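Local coordinates for protein glucose-6-phosphate dehydrogenase (Trypanosoma cruzi, PDB 5AQ1) that catalyses the NADP-dependent oxidation of glucose 6-phosphate, the entry step of the pentose phosphate pathway, as a glucose-6-phosphate dehydrogenase, at residues V36-S41 with L69-S74; L145-L150 with R176-K181; Q205-D210 with T455-V460. All coordinates share one frame; numbering follows the deposited sequence.

Interaction 1 (V36-S41 with L69-S74); sequences VVLGAS and LGYARS. With NDP (NADPH dihydro-nicotinamide-adenine-dinucleotide phosphate), chain G.
Segments 36-41 and 69-74 begin as neighbouring parallel strands of the Rossmann-type dinucleotide-binding fold, bridged from V36/L69 to L38/Y71 and joined as a beta-alpha-beta unit through helix 43-58. Their axes approach to 4.7 Å and run 22° apart, and three backbone bonds fix the register: V37 N to L69 O, Y71 N to V37 O, and G39 N to Y71 O at 2.7 Å. On one sheet face, L38 CD2 meets Y71 CD1 obliquely at 4.0 Å, and V36 CG1 packs on Y71 CB; the Y71 hydroxyl is bonded elsewhere, to S114 O. Beyond the first strand the chain turns at G39 with a positive phi of 82°, and A40 CB lies 3.6 Å from G70 CA, where the glycine has no side chain.

Both carboxyl ends converge on the 2'-phosphate of NADPH, the group that distinguishes it from NADH. S41 OG, held between its backbone N and carbonyl carbon (chi1 58°), donates to O2X and accepts from the ribose O3B. The same O2X takes bonds from S74 N and S74 OG. R73 lays one guanidinium face over the adenine at N3A, while its edge grips the phosphate: NE reaches O3X at 3.0 Å, and NH2 reaches O1X at 2.9 Å.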
loop_
_atom_site.group_PDB
_atom_site.type_symbol
_atom_site.label_atom_id
_atom_site.label_comp_id
_atom_site.label_asym_id
_atom_site.label_seq_id
_atom_site.Cartn_x
_atom_site.Cartn_y
_atom_site.Cartn_z
ATOM N N VAL B 36 -30.732 40.526 -8.295
ATOM C CA VAL B 36 -32.168 40.456 -8.560
ATOM C C VAL B 36 -32.724 39.108 -8.106
ATOM O O VAL B 36 -32.364 38.063 -8.652
ATOM C CB VAL B 36 -32.483 40.658 -10.057
ATOM C CG1 VAL B 36 -33.984 40.757 -10.277
ATOM C CG2 VAL B 36 -31.789 41.905 -10.586
ATOM N N VAL B 37 -33.602 39.142 -7.105
ATOM C CA VAL B 37 -34.263 37.945 -6.602
ATOM C C VAL B 37 -35.624 37.813 -7.277
ATOM O O VAL B 37 -36.589 38.474 -6.884
ATOM C CB VAL B 37 -34.451 38.007 -5.069
ATOM C CG1 VAL B 37 -35.052 36.707 -4.548
ATOM C CG2 VAL B 37 -33.124 38.299 -4.380
ATOM N N LEU B 38 -35.696 36.962 -8.296
ATOM C CA LEU B 38 -36.957 36.692 -8.980
ATOM C C LEU B 38 -37.758 35.649 -8.195
ATOM O O LEU B 38 -37.230 34.603 -7.816
ATOM C CB LEU B 38 -36.711 36.212 -10.407
ATOM C CG LEU B 38 -36.181 37.280 -11.368
ATOM C CD1 LEU B 38 -34.664 37.352 -11.394
ATOM C CD2 LEU B 38 -36.723 37.049 -12.774
ATOM N N GLY B 39 -39.034 35.942 -7.962
ATOM C CA GLY B 39 -39.864 35.142 -7.063
ATOM C C GLY B 39 -39.631 35.545 -5.619
ATOM O O GLY B 39 -39.665 34.706 -4.723
ATOM N N ALA B 40 -39.413 36.843 -5.402
ATOM C CA ALA B 40 -39.072 37.386 -4.085
ATOM C C ALA B 40 -40.203 37.249 -3.065
ATOM O O ALA B 40 -39.962 37.311 -1.857
ATOM C CB ALA B 40 -38.658 38.847 -4.208
ATOM N N SER B 41 -41.429 37.068 -3.552
ATOM C CA SER B 41 -42.591 36.830 -2.698
ATOM C C SER B 41 -42.709 35.372 -2.219
ATOM O O SER B 41 -43.669 35.023 -1.535
ATOM C CB SER B 41 -43.858 37.206 -3.465
ATOM O OG SER B 41 -43.958 36.450 -4.660
ATOM N N LEU B 69 -32.872 43.768 -5.595
ATOM C CA LEU B 69 -34.156 44.047 -6.231
ATOM C C LEU B 69 -35.025 42.795 -6.276
ATOM O O LEU B 69 -34.690 41.818 -6.943
ATOM C CB LEU B 69 -33.919 44.593 -7.643
ATOM C CG LEU B 69 -35.097 44.772 -8.611
ATOM C CD1 LEU B 69 -36.140 45.724 -8.052
ATOM C CD2 LEU B 69 -34.602 45.255 -9.968
ATOM N N GLY B 70 -36.137 42.829 -5.547
ATOM C CA GLY B 70 -37.125 41.762 -5.606
ATOM C C GLY B 70 -37.986 41.917 -6.841
ATOM O O GLY B 70 -38.312 43.037 -7.236
ATOM N N TYR B 71 -38.357 40.791 -7.446
ATOM C CA TYR B 71 -39.184 40.786 -8.651
ATOM C C TYR B 71 -40.172 39.622 -8.621
ATOM O O TYR B 71 -39.772 38.471 -8.492
ATOM C CB TYR B 71 -38.294 40.687 -9.888
ATOM C CG TYR B 71 -39.039 40.766 -11.202
ATOM C CD1 TYR B 71 -39.604 39.628 -11.774
ATOM C CD2 TYR B 71 -39.169 41.976 -11.881
ATOM C CE1 TYR B 71 -40.285 39.696 -12.975
ATOM C CE2 TYR B 71 -39.845 42.051 -13.085
ATOM C CZ TYR B 71 -40.400 40.909 -13.626
ATOM O OH TYR B 71 -41.073 40.973 -14.822
ATOM N N ALA B 72 -41.459 39.932 -8.740
ATOM C CA ALA B 72 -42.510 38.913 -8.785
ATOM C C ALA B 72 -43.833 39.512 -9.271
ATOM O O ALA B 72 -43.955 40.727 -9.416
ATOM C CB ALA B 72 -42.689 38.270 -7.416
ATOM N N ARG B 73 -44.818 38.650 -9.513
ATOM C CA ARG B 73 -46.124 39.080 -10.028
ATOM C C ARG B 73 -46.988 39.753 -8.966
ATOM O O ARG B 73 -47.844 40.579 -9.298
ATOM C CB ARG B 73 -46.890 37.893 -10.610
ATOM C CG ARG B 73 -46.176 37.167 -11.742
ATOM C CD ARG B 73 -46.923 35.904 -12.137
ATOM N NE ARG B 73 -47.145 35.029 -10.987
ATOM C CZ ARG B 73 -48.021 34.027 -10.950
ATOM N NH1 ARG B 73 -48.774 33.735 -12.004
ATOM N NH2 ARG B 73 -48.143 33.304 -9.842
ATOM N N SER B 74 -46.780 39.390 -7.701
ATOM C CA SER B 74 -47.549 39.967 -6.595
ATOM C C SER B 74 -47.357 41.477 -6.503
ATOM O O SER B 74 -46.250 41.984 -6.693
ATOM C CB SER B 74 -47.153 39.329 -5.258
ATOM O OG SER B 74 -47.619 37.994 -5.164
HETATM P PA NDP G . -42.948 28.871 -4.315
HETATM O O1A NDP G . -44.029 27.849 -4.582
HETATM O O2A NDP G . -42.913 29.593 -2.980
HETATM O O5B NDP G . -42.994 29.924 -5.527
HETATM C C5B NDP G . -42.070 31.006 -5.560
HETATM C C4B NDP G . -42.730 32.256 -6.128
HETATM O O4B NDP G . -42.944 32.049 -7.527
HETATM C C3B NDP G . -44.088 32.596 -5.518
HETATM O O3B NDP G . -44.010 33.560 -4.463
HETATM C C2B NDP G . -44.870 33.144 -6.689
HETATM O O2B NDP G . -44.697 34.556 -6.763
HETATM C C1B NDP G . -44.247 32.497 -7.913
HETATM N N9A NDP G . -45.104 31.379 -8.388
HETATM C C8A NDP G . -45.593 30.351 -7.655
HETATM N N7A NDP G . -46.345 29.524 -8.425
HETATM C C5A NDP G . -46.343 30.027 -9.673
HETATM C C6A NDP G . -46.932 29.657 -10.978
HETATM N N6A NDP G . -47.698 28.545 -11.091
HETATM N N1A NDP G . -46.679 30.461 -12.045
HETATM C C2A NDP G . -45.918 31.571 -11.945
HETATM N N3A NDP G . -45.353 31.961 -10.785
HETATM C C4A NDP G . -45.526 31.248 -9.643
HETATM O O3 NDP G . -41.507 28.213 -4.617
HETATM P PN NDP G . -40.351 28.071 -3.503
HETATM O O1N NDP G . -39.909 29.431 -3.020
HETATM O O2N NDP G . -40.791 27.029 -2.499
HETATM O O5D NDP G . -39.154 27.452 -4.381
HETATM C C5D NDP G . -38.521 28.193 -5.423
HETATM C C4D NDP G . -37.577 27.276 -6.191
HETATM O O4D NDP G . -36.573 26.757 -5.312
HETATM C C3D NDP G . -38.314 26.080 -6.768
HETATM O O3D NDP G . -37.826 25.785 -8.080
HETATM C C2D NDP G . -38.005 24.945 -5.813
HETATM O O2D NDP G . -38.052 23.666 -6.465
HETATM C C1D NDP G . -36.623 25.324 -5.282
HETATM N N1N NDP G . -36.383 24.767 -3.941
HETATM C C2N NDP G . -36.898 25.359 -2.851
HETATM C C3N NDP G . -36.693 24.847 -1.573
HETATM C C7N NDP G . -37.276 25.532 -0.369
HETATM O O7N NDP G . -36.642 25.515 0.675
HETATM N N7N NDP G . -38.465 26.137 -0.443
HETATM C C4N NDP G . -35.873 23.596 -1.365
HETATM C C5N NDP G . -35.375 23.054 -2.624
HETATM C C6N NDP G . -35.644 23.655 -3.846
HETATM P P2B NDP G . -45.733 35.535 -7.513
HETATM O O1X NDP G . -47.048 34.795 -7.564
HETATM O O2X NDP G . -45.739 36.733 -6.592
HETATM O O3X NDP G . -45.117 35.772 -8.873
#

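Interaction 2 (L145-L150 with R176-K181); sequences LFYLAL and RLIVEK. With NDP (NADPH dihydro-nicotinamide-adenine-dinucleotide phosphate), chain G; BG6 (6-O-phosphono-beta-D-glucopyranose), chain F.
The Y147 ring carries I178 on one face: CG2 stands 3.7 Å from the ring centroid and 17° off the normal, a CH-pi contact in the Rossmann-type sheet of the coenzyme domain. At the edge of the ring, in its plane, lies A149 N. The Y147 hydroxyl donates to E180 OE2 at 2.7 Å, meeting the oxygen nearly along its C-O bond, with ring and carboxylate planes 21° apart. The E180 chain bends at chi2, which turns the carboxylate back to this hydroxyl; Y442 OH also bonds to OE2, so two hydroxyls hold the group.

Strands 145-148 and 176-179 are parallel, 16° apart, and joined through helix 155-165 as a beta-alpha-beta unit. Three nearly linear backbone bonds align them, F146 N to R176 O, I178 N to F146 O, and L148 N to I178 O. On the face bearing Y147, L145 CD1 packs on I178 CD1 at 3.8 Å and also meets R176 CB, while the far end of R176 leaves to bond A449 O. On the other face L177 CD1 touches both L148 CD1 and F146 CB, and its CD2 lies obliquely beside the F146 ring.

Past the strand ends, the two chains diverge around the nicotinamide half of NADPH. L150 O accepts from the ribose O3D at 2.6 Å, and K181 O from O2D at 2.7 Å, so one main-chain carbonyl from each segment fixes one ribose hydroxyl. E180 CB lies against the ring oxygen O4D of that ribose. K181 spans both ligands: its chain, extended until it bends at chi4, lets NZ hydrogen-bond O2 of glucose 6-phosphate at 3.1 Å, and NZ also bonds D268 O.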
loop_
_atom_site.group_PDB
_atom_site.type_symbol
_atom_site.label_atom_id
_atom_site.label_comp_id
_atom_site.label_asym_id
_atom_site.label_seq_id
_atom_site.Cartn_x
_atom_site.Cartn_y
_atom_site.Cartn_z
ATOM N N LEU B 145 -26.417 39.795 -10.831
ATOM C CA LEU B 145 -26.677 38.425 -10.383
ATOM C C LEU B 145 -28.184 38.192 -10.326
ATOM O O LEU B 145 -28.885 38.834 -9.545
ATOM C CB LEU B 145 -26.062 38.185 -9.003
ATOM C CG LEU B 145 -26.211 36.776 -8.414
ATOM C CD1 LEU B 145 -25.345 35.782 -9.161
ATOM C CD2 LEU B 145 -25.843 36.773 -6.938
ATOM N N PHE B 146 -28.675 37.280 -11.160
ATOM C CA PHE B 146 -30.091 36.937 -11.177
ATOM C C PHE B 146 -30.305 35.651 -10.392
ATOM O O PHE B 146 -29.787 34.601 -10.770
ATOM C CB PHE B 146 -30.584 36.763 -12.615
ATOM C CG PHE B 146 -30.533 38.026 -13.428
ATOM C CD1 PHE B 146 -31.483 39.018 -13.244
ATOM C CD2 PHE B 146 -29.542 38.223 -14.380
ATOM C CE1 PHE B 146 -31.444 40.186 -13.987
ATOM C CE2 PHE B 146 -29.498 39.387 -15.128
ATOM C CZ PHE B 146 -30.448 40.371 -14.931
ATOM N N TYR B 147 -31.050 35.745 -9.291
ATOM C CA TYR B 147 -31.418 34.572 -8.499
ATOM C C TYR B 147 -32.828 34.133 -8.887
ATOM O O TYR B 147 -33.792 34.856 -8.639
ATOM C CB TYR B 147 -31.357 34.880 -6.997
ATOM C CG TYR B 147 -31.204 33.641 -6.130
ATOM C CD1 TYR B 147 -32.187 32.650 -6.106
ATOM C CD2 TYR B 147 -30.076 33.459 -5.332
ATOM C CE1 TYR B 147 -32.052 31.518 -5.320
ATOM C CE2 TYR B 147 -29.933 32.330 -4.540
ATOM C CZ TYR B 147 -30.924 31.362 -4.542
ATOM O OH TYR B 147 -30.791 30.240 -3.763
ATOM N N LEU B 148 -32.944 32.945 -9.477
ATOM C CA LEU B 148 -34.240 32.432 -9.913
ATOM C C LEU B 148 -34.860 31.546 -8.842
ATOM O O LEU B 148 -34.714 30.324 -8.877
ATOM C CB LEU B 148 -34.108 31.674 -11.239
ATOM C CG LEU B 148 -34.127 32.545 -12.499
ATOM C CD1 LEU B 148 -32.995 33.559 -12.499
ATOM C CD2 LEU B 148 -34.054 31.678 -13.741
ATOM N N ALA B 149 -35.548 32.174 -7.891
ATOM C CA ALA B 149 -36.271 31.464 -6.833
ATOM C C ALA B 149 -37.715 31.213 -7.263
ATOM O O ALA B 149 -38.655 31.685 -6.626
ATOM C CB ALA B 149 -36.231 32.270 -5.541
ATOM N N LEU B 150 -37.869 30.451 -8.345
ATOM C CA LEU B 150 -39.150 30.276 -9.031
ATOM C C LEU B 150 -39.453 28.790 -9.245
ATOM O O LEU B 150 -38.544 27.966 -9.192
ATOM C CB LEU B 150 -39.087 30.961 -10.396
ATOM C CG LEU B 150 -38.812 32.467 -10.406
ATOM C CD1 LEU B 150 -38.353 32.914 -11.785
ATOM C CD2 LEU B 150 -40.047 33.242 -9.973
ATOM N N ARG B 176 -24.610 36.581 -14.042
ATOM C CA ARG B 176 -24.618 35.233 -13.488
ATOM C C ARG B 176 -26.026 34.833 -13.062
ATOM O O ARG B 176 -26.776 35.649 -12.521
ATOM C CB ARG B 176 -23.638 35.128 -12.318
ATOM C CG ARG B 176 -22.187 35.162 -12.768
ATOM C CD ARG B 176 -21.212 35.343 -11.619
ATOM N NE ARG B 176 -19.889 35.710 -12.121
ATOM C CZ ARG B 176 -18.911 36.251 -11.395
ATOM N NH1 ARG B 176 -19.071 36.502 -10.098
ATOM N NH2 ARG B 176 -17.754 36.553 -11.978
ATOM N N LEU B 177 -26.371 33.577 -13.332
ATOM C CA LEU B 177 -27.690 33.026 -13.048
ATOM C C LEU B 177 -27.578 31.969 -11.962
ATOM O O LEU B 177 -26.917 30.953 -12.157
ATOM C CB LEU B 177 -28.270 32.365 -14.302
ATOM C CG LEU B 177 -29.064 33.212 -15.297
ATOM C CD1 LEU B 177 -30.490 33.421 -14.808
ATOM C CD2 LEU B 177 -28.379 34.541 -15.574
ATOM N N ILE B 178 -28.227 32.202 -10.828
ATOM C CA ILE B 178 -28.375 31.166 -9.820
ATOM C C ILE B 178 -29.731 30.492 -10.037
ATOM O O ILE B 178 -30.773 31.152 -10.025
ATOM C CB ILE B 178 -28.243 31.729 -8.393
ATOM C CG1 ILE B 178 -26.807 32.202 -8.153
ATOM C CG2 ILE B 178 -28.606 30.668 -7.366
ATOM C CD1 ILE B 178 -26.625 33.046 -6.907
ATOM N N VAL B 179 -29.704 29.177 -10.242
ATOM C CA VAL B 179 -30.905 28.408 -10.570
ATOM C C VAL B 179 -31.079 27.240 -9.598
ATOM O O VAL B 179 -30.098 26.674 -9.119
ATOM C CB VAL B 179 -30.870 27.909 -12.033
ATOM C CG1 VAL B 179 -30.740 29.084 -12.986
ATOM C CG2 VAL B 179 -29.724 26.942 -12.269
ATOM N N GLU B 180 -32.332 26.891 -9.314
ATOM C CA GLU B 180 -32.661 25.892 -8.298
ATOM C C GLU B 180 -33.248 24.620 -8.907
ATOM O O GLU B 180 -33.783 24.636 -10.015
ATOM C CB GLU B 180 -33.661 26.479 -7.300
ATOM C CG GLU B 180 -33.087 27.543 -6.372
ATOM C CD GLU B 180 -32.360 26.974 -5.159
ATOM O OE1 GLU B 180 -32.592 25.798 -4.790
ATOM O OE2 GLU B 180 -31.565 27.729 -4.556
ATOM N N LYS B 181 -33.148 23.522 -8.160
ATOM C CA LYS B 181 -33.733 22.240 -8.563
ATOM C C LYS B 181 -35.256 22.320 -8.381
ATOM O O LYS B 181 -35.729 23.206 -7.680
ATOM C CB LYS B 181 -33.114 21.094 -7.746
ATOM C CG LYS B 181 -33.606 20.956 -6.312
ATOM C CD LYS B 181 -32.834 19.858 -5.594
ATOM C CE LYS B 181 -33.278 19.692 -4.147
ATOM N NZ LYS B 181 -34.522 18.888 -4.002
HETATM P PA NDP G . -42.948 28.871 -4.315
HETATM O O1A NDP G . -44.029 27.849 -4.582
HETATM O O2A NDP G . -42.913 29.593 -2.980
HETATM O O5B NDP G . -42.994 29.924 -5.527
HETATM C C5B NDP G . -42.070 31.006 -5.560
HETATM C C4B NDP G . -42.730 32.256 -6.128
HETATM O O4B NDP G . -42.944 32.049 -7.527
HETATM C C3B NDP G . -44.088 32.596 -5.518
HETATM O O3B NDP G . -44.010 33.560 -4.463
HETATM C C2B NDP G . -44.870 33.144 -6.689
HETATM O O2B NDP G . -44.697 34.556 -6.763
HETATM C C1B NDP G . -44.247 32.497 -7.913
HETATM N N9A NDP G . -45.104 31.379 -8.388
HETATM C C8A NDP G . -45.593 30.351 -7.655
HETATM N N7A NDP G . -46.345 29.524 -8.425
HETATM C C5A NDP G . -46.343 30.027 -9.673
HETATM C C6A NDP G . -46.932 29.657 -10.978
HETATM N N6A NDP G . -47.698 28.545 -11.091
HETATM N N1A NDP G . -46.679 30.461 -12.045
HETATM C C2A NDP G . -45.918 31.571 -11.945
HETATM N N3A NDP G . -45.353 31.961 -10.785
HETATM C C4A NDP G . -45.526 31.248 -9.643
HETATM O O3 NDP G . -41.507 28.213 -4.617
HETATM P PN NDP G . -40.351 28.071 -3.503
HETATM O O1N NDP G . -39.909 29.431 -3.020
HETATM O O2N NDP G . -40.791 27.029 -2.499
HETATM O O5D NDP G . -39.154 27.452 -4.381
HETATM C C5D NDP G . -38.521 28.193 -5.423
HETATM C C4D NDP G . -37.577 27.276 -6.191
HETATM O O4D NDP G . -36.573 26.757 -5.312
HETATM C C3D NDP G . -38.314 26.080 -6.768
HETATM O O3D NDP G . -37.826 25.785 -8.080
HETATM C C2D NDP G . -38.005 24.945 -5.813
HETATM O O2D NDP G . -38.052 23.666 -6.465
HETATM C C1D NDP G . -36.623 25.324 -5.282
HETATM N N1N NDP G . -36.383 24.767 -3.941
HETATM C C2N NDP G . -36.898 25.359 -2.851
HETATM C C3N NDP G . -36.693 24.847 -1.573
HETATM C C7N NDP G . -37.276 25.532 -0.369
HETATM O O7N NDP G . -36.642 25.515 0.675
HETATM N N7N NDP G . -38.465 26.137 -0.443
HETATM C C4N NDP G . -35.873 23.596 -1.365
HETATM C C5N NDP G . -35.375 23.054 -2.624
HETATM C C6N NDP G . -35.644 23.655 -3.846
HETATM P P2B NDP G . -45.733 35.535 -7.513
HETATM O O1X NDP G . -47.048 34.795 -7.564
HETATM O O2X NDP G . -45.739 36.733 -6.592
HETATM O O3X NDP G . -45.117 35.772 -8.873
HETATM C C1 BG6 F . -34.409 20.202 -0.081
HETATM C C2 BG6 F . -35.402 19.071 -0.343
HETATM O O1 BG6 F . -33.528 20.360 -1.200
HETATM O O5 BG6 F . -33.636 19.903 1.085
HETATM C C3 BG6 F . -36.283 18.876 0.880
HETATM O O2 BG6 F . -36.206 19.366 -1.489
HETATM C C4 BG6 F . -35.391 18.603 2.080
HETATM O O3 BG6 F . -37.201 17.792 0.701
HETATM C C5 BG6 F . -34.426 19.766 2.271
HETATM O O4 BG6 F . -36.199 18.416 3.243
HETATM C C6 BG6 F . -33.528 19.551 3.486
HETATM O O6 BG6 F . -32.508 20.548 3.540
HETATM P P BG6 F . -31.655 20.754 4.889
HETATM O O1P BG6 F . -31.088 19.388 5.199
HETATM O O2P BG6 F . -30.598 21.756 4.517
HETATM O O3P BG6 F . -32.679 21.253 5.880
#

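Interaction 3 (Q205-D210 with T455-V460); sequences QVFRID and TNFVRV
N456 O accepts from a water that in turn accepts from D210 N, a bridge between the two backbones; the D210 side chain bonds H273 of the glucose 6-phosphate pocket through OD1. F457 comes next and presents one ring face to the edge of F207, a T-shaped pair with centroids 4.9 Å apart and planes at 81°. F207 CD2 points over the centre of that face, and I209 CD1 reaches F457 CE2 at 3.7 Å. V458 follows with a bond from its N to R208 O, 3.0 Å long and 166° at the hydrogen; V458 CG2 also packs on D210 CB. V458 O then receives R208 NH1 at 2.9 Å, in the carbonyl plane. R459 takes the N-cap position of helix 460-479. At V460, the R208 chain, extended from CG to NE, lays its guanidinium between V460 CA on one face and V206 CG1 on the opposite one, and E203 forms a salt bridge with NH1.

The segment thus connects helix 441-451 to helix 460-479 within the C-terminal domain and packs against strand 206-208, at the edge of the coenzyme-domain sheet, with helix 291-302 nearby.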
loop_
_atom_site.group_PDB
_atom_site.type_symbol
_atom_site.label_atom_id
_atom_site.label_comp_id
_atom_site.label_asym_id
_atom_site.label_seq_id
_atom_site.Cartn_x
_atom_site.Cartn_y
_atom_site.Cartn_z
ATOM N N GLN B 205 -21.769 31.270 -16.996
ATOM C CA GLN B 205 -22.742 32.173 -16.382
ATOM C C GLN B 205 -23.775 31.468 -15.509
ATOM O O GLN B 205 -24.414 32.109 -14.681
ATOM C CB GLN B 205 -23.473 32.970 -17.462
ATOM C CG GLN B 205 -22.569 33.862 -18.289
ATOM C CD GLN B 205 -23.306 34.533 -19.430
ATOM O OE1 GLN B 205 -24.015 33.878 -20.195
ATOM N NE2 GLN B 205 -23.134 35.845 -19.559
ATOM N N VAL B 206 -23.949 30.163 -15.694
ATOM C CA VAL B 206 -24.964 29.412 -14.957
ATOM C C VAL B 206 -24.386 28.788 -13.683
ATOM O O VAL B 206 -23.361 28.107 -13.718
ATOM C CB VAL B 206 -25.601 28.311 -15.826
ATOM C CG1 VAL B 206 -26.647 27.541 -15.031
ATOM C CG2 VAL B 206 -26.232 28.918 -17.074
ATOM N N PHE B 207 -25.073 29.025 -12.568
ATOM C CA PHE B 207 -24.680 28.524 -11.261
ATOM C C PHE B 207 -25.816 27.687 -10.679
ATOM O O PHE B 207 -26.696 28.206 -9.994
ATOM C CB PHE B 207 -24.336 29.699 -10.341
ATOM C CG PHE B 207 -23.009 30.327 -10.644
ATOM C CD1 PHE B 207 -22.831 31.088 -11.787
ATOM C CD2 PHE B 207 -21.932 30.143 -9.795
ATOM C CE1 PHE B 207 -21.603 31.658 -12.076
ATOM C CE2 PHE B 207 -20.701 30.710 -10.074
ATOM C CZ PHE B 207 -20.534 31.471 -11.217
ATOM N N ARG B 208 -25.804 26.391 -10.975
ATOM C CA ARG B 208 -26.845 25.484 -10.490
ATOM C C ARG B 208 -26.623 25.131 -9.021
ATOM O O ARG B 208 -25.588 24.562 -8.658
ATOM C CB ARG B 208 -26.888 24.209 -11.332
ATOM C CG ARG B 208 -27.278 24.457 -12.775
ATOM C CD ARG B 208 -27.375 23.172 -13.578
ATOM N NE ARG B 208 -27.298 23.443 -15.008
ATOM C CZ ARG B 208 -26.179 23.761 -15.653
ATOM N NH1 ARG B 208 -25.022 23.851 -15.002
ATOM N NH2 ARG B 208 -26.213 23.991 -16.962
ATOM N N ILE B 209 -27.604 25.469 -8.187
ATOM C CA ILE B 209 -27.506 25.243 -6.752
ATOM C C ILE B 209 -27.751 23.783 -6.405
ATOM O O ILE B 209 -28.716 23.177 -6.872
ATOM C CB ILE B 209 -28.537 26.082 -5.959
ATOM C CG1 ILE B 209 -28.213 27.575 -6.056
ATOM C CG2 ILE B 209 -28.586 25.645 -4.493
ATOM C CD1 ILE B 209 -27.068 28.041 -5.177
ATOM N N ASP B 210 -26.848 23.233 -5.603
ATOM C CA ASP B 210 -27.154 22.099 -4.742
ATOM C C ASP B 210 -26.700 22.532 -3.358
ATOM O O ASP B 210 -25.502 22.534 -3.065
ATOM C CB ASP B 210 -26.430 20.831 -5.188
ATOM C CG ASP B 210 -26.858 19.609 -4.397
ATOM O OD1 ASP B 210 -27.054 19.718 -3.164
ATOM O OD2 ASP B 210 -26.998 18.534 -5.012
ATOM N N THR B 455 -16.802 26.128 -8.235
ATOM C CA THR B 455 -16.453 24.848 -7.606
ATOM C C THR B 455 -17.664 24.100 -7.051
ATOM O O THR B 455 -17.849 22.914 -7.335
ATOM C CB THR B 455 -15.434 25.049 -6.464
ATOM O OG1 THR B 455 -14.233 25.624 -6.989
ATOM C CG2 THR B 455 -15.098 23.729 -5.782
ATOM N N ASN B 456 -18.487 24.803 -6.278
ATOM C CA ASN B 456 -19.604 24.187 -5.555
ATOM C C ASN B 456 -20.955 24.397 -6.232
ATOM O O ASN B 456 -21.958 24.657 -5.567
ATOM C CB ASN B 456 -19.633 24.713 -4.118
ATOM C CG ASN B 456 -18.414 24.287 -3.324
ATOM O OD1 ASN B 456 -18.014 23.126 -3.369
ATOM N ND2 ASN B 456 -17.820 25.220 -2.587
ATOM N N PHE B 457 -20.965 24.276 -7.557
ATOM C CA PHE B 457 -22.178 24.411 -8.349
ATOM C C PHE B 457 -22.206 23.305 -9.387
ATOM O O PHE B 457 -21.168 22.938 -9.930
ATOM C CB PHE B 457 -22.230 25.783 -9.017
ATOM C CG PHE B 457 -22.355 26.917 -8.046
ATOM C CD1 PHE B 457 -21.228 27.519 -7.508
ATOM C CD2 PHE B 457 -23.605 27.370 -7.651
ATOM C CE1 PHE B 457 -21.343 28.558 -6.603
ATOM C CE2 PHE B 457 -23.728 28.411 -6.748
ATOM C CZ PHE B 457 -22.596 29.005 -6.224
ATOM N N VAL B 458 -23.402 22.799 -9.677
ATOM C CA VAL B 458 -23.549 21.596 -10.487
ATOM C C VAL B 458 -23.376 21.922 -11.965
ATOM O O VAL B 458 -24.164 22.670 -12.541
ATOM C CB VAL B 458 -24.914 20.916 -10.259
ATOM C CG1 VAL B 458 -24.962 19.564 -10.958
ATOM C CG2 VAL B 458 -25.186 20.749 -8.768
ATOM N N ARG B 459 -22.338 21.352 -12.576
ATOM C CA ARG B 459 -22.053 21.587 -13.990
ATOM C C ARG B 459 -23.018 20.773 -14.853
ATOM O O ARG B 459 -23.602 19.797 -14.386
ATOM C CB ARG B 459 -20.599 21.241 -14.311
ATOM C CG ARG B 459 -20.034 22.005 -15.498
ATOM C CD ARG B 459 -18.521 21.893 -15.572
ATOM N NE ARG B 459 -18.079 20.545 -15.917
ATOM C CZ ARG B 459 -16.814 20.128 -15.877
ATOM N NH1 ARG B 459 -15.838 20.946 -15.490
ATOM N NH2 ARG B 459 -16.522 18.880 -16.216
ATOM N N VAL B 460 -23.197 21.193 -16.102
ATOM C CA VAL B 460 -24.181 20.570 -16.989
ATOM C C VAL B 460 -23.939 19.067 -17.168
ATOM O O VAL B 460 -24.881 18.279 -17.137
ATOM C CB VAL B 460 -24.267 21.295 -18.362
ATOM C CG1 VAL B 460 -22.965 21.194 -19.149
ATOM C CG2 VAL B 460 -25.432 20.759 -19.185
HETATM O O HOH W 1 -23.309 25.561 -12.238
HETATM O O HOH W 2 -24.590 24.779 -4.694
#

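The three contacts follow one another along the chain and across a single parallel sheet, in which five of the six strands run in the order 67-72, 33-38, 143-148, 175-179, 206-208. Interactions 1 and 2 have centres 11 Å apart and are joined by probable backbone bonds such as V36 O to Y147 N; interactions 2 and 3, 10 Å apart, meet likewise through L177 O and F207 N. Interactions 1 and 3 do not touch, with nearest atoms about 11 Å apart. The series therefore follows NADPH from its 2'-phosphate at interaction 1 to its nicotinamide ribose and the sugar phosphate at interaction 2, while interaction 3 ties the sheet's edge to the C-terminal domain beside the substrate pocket.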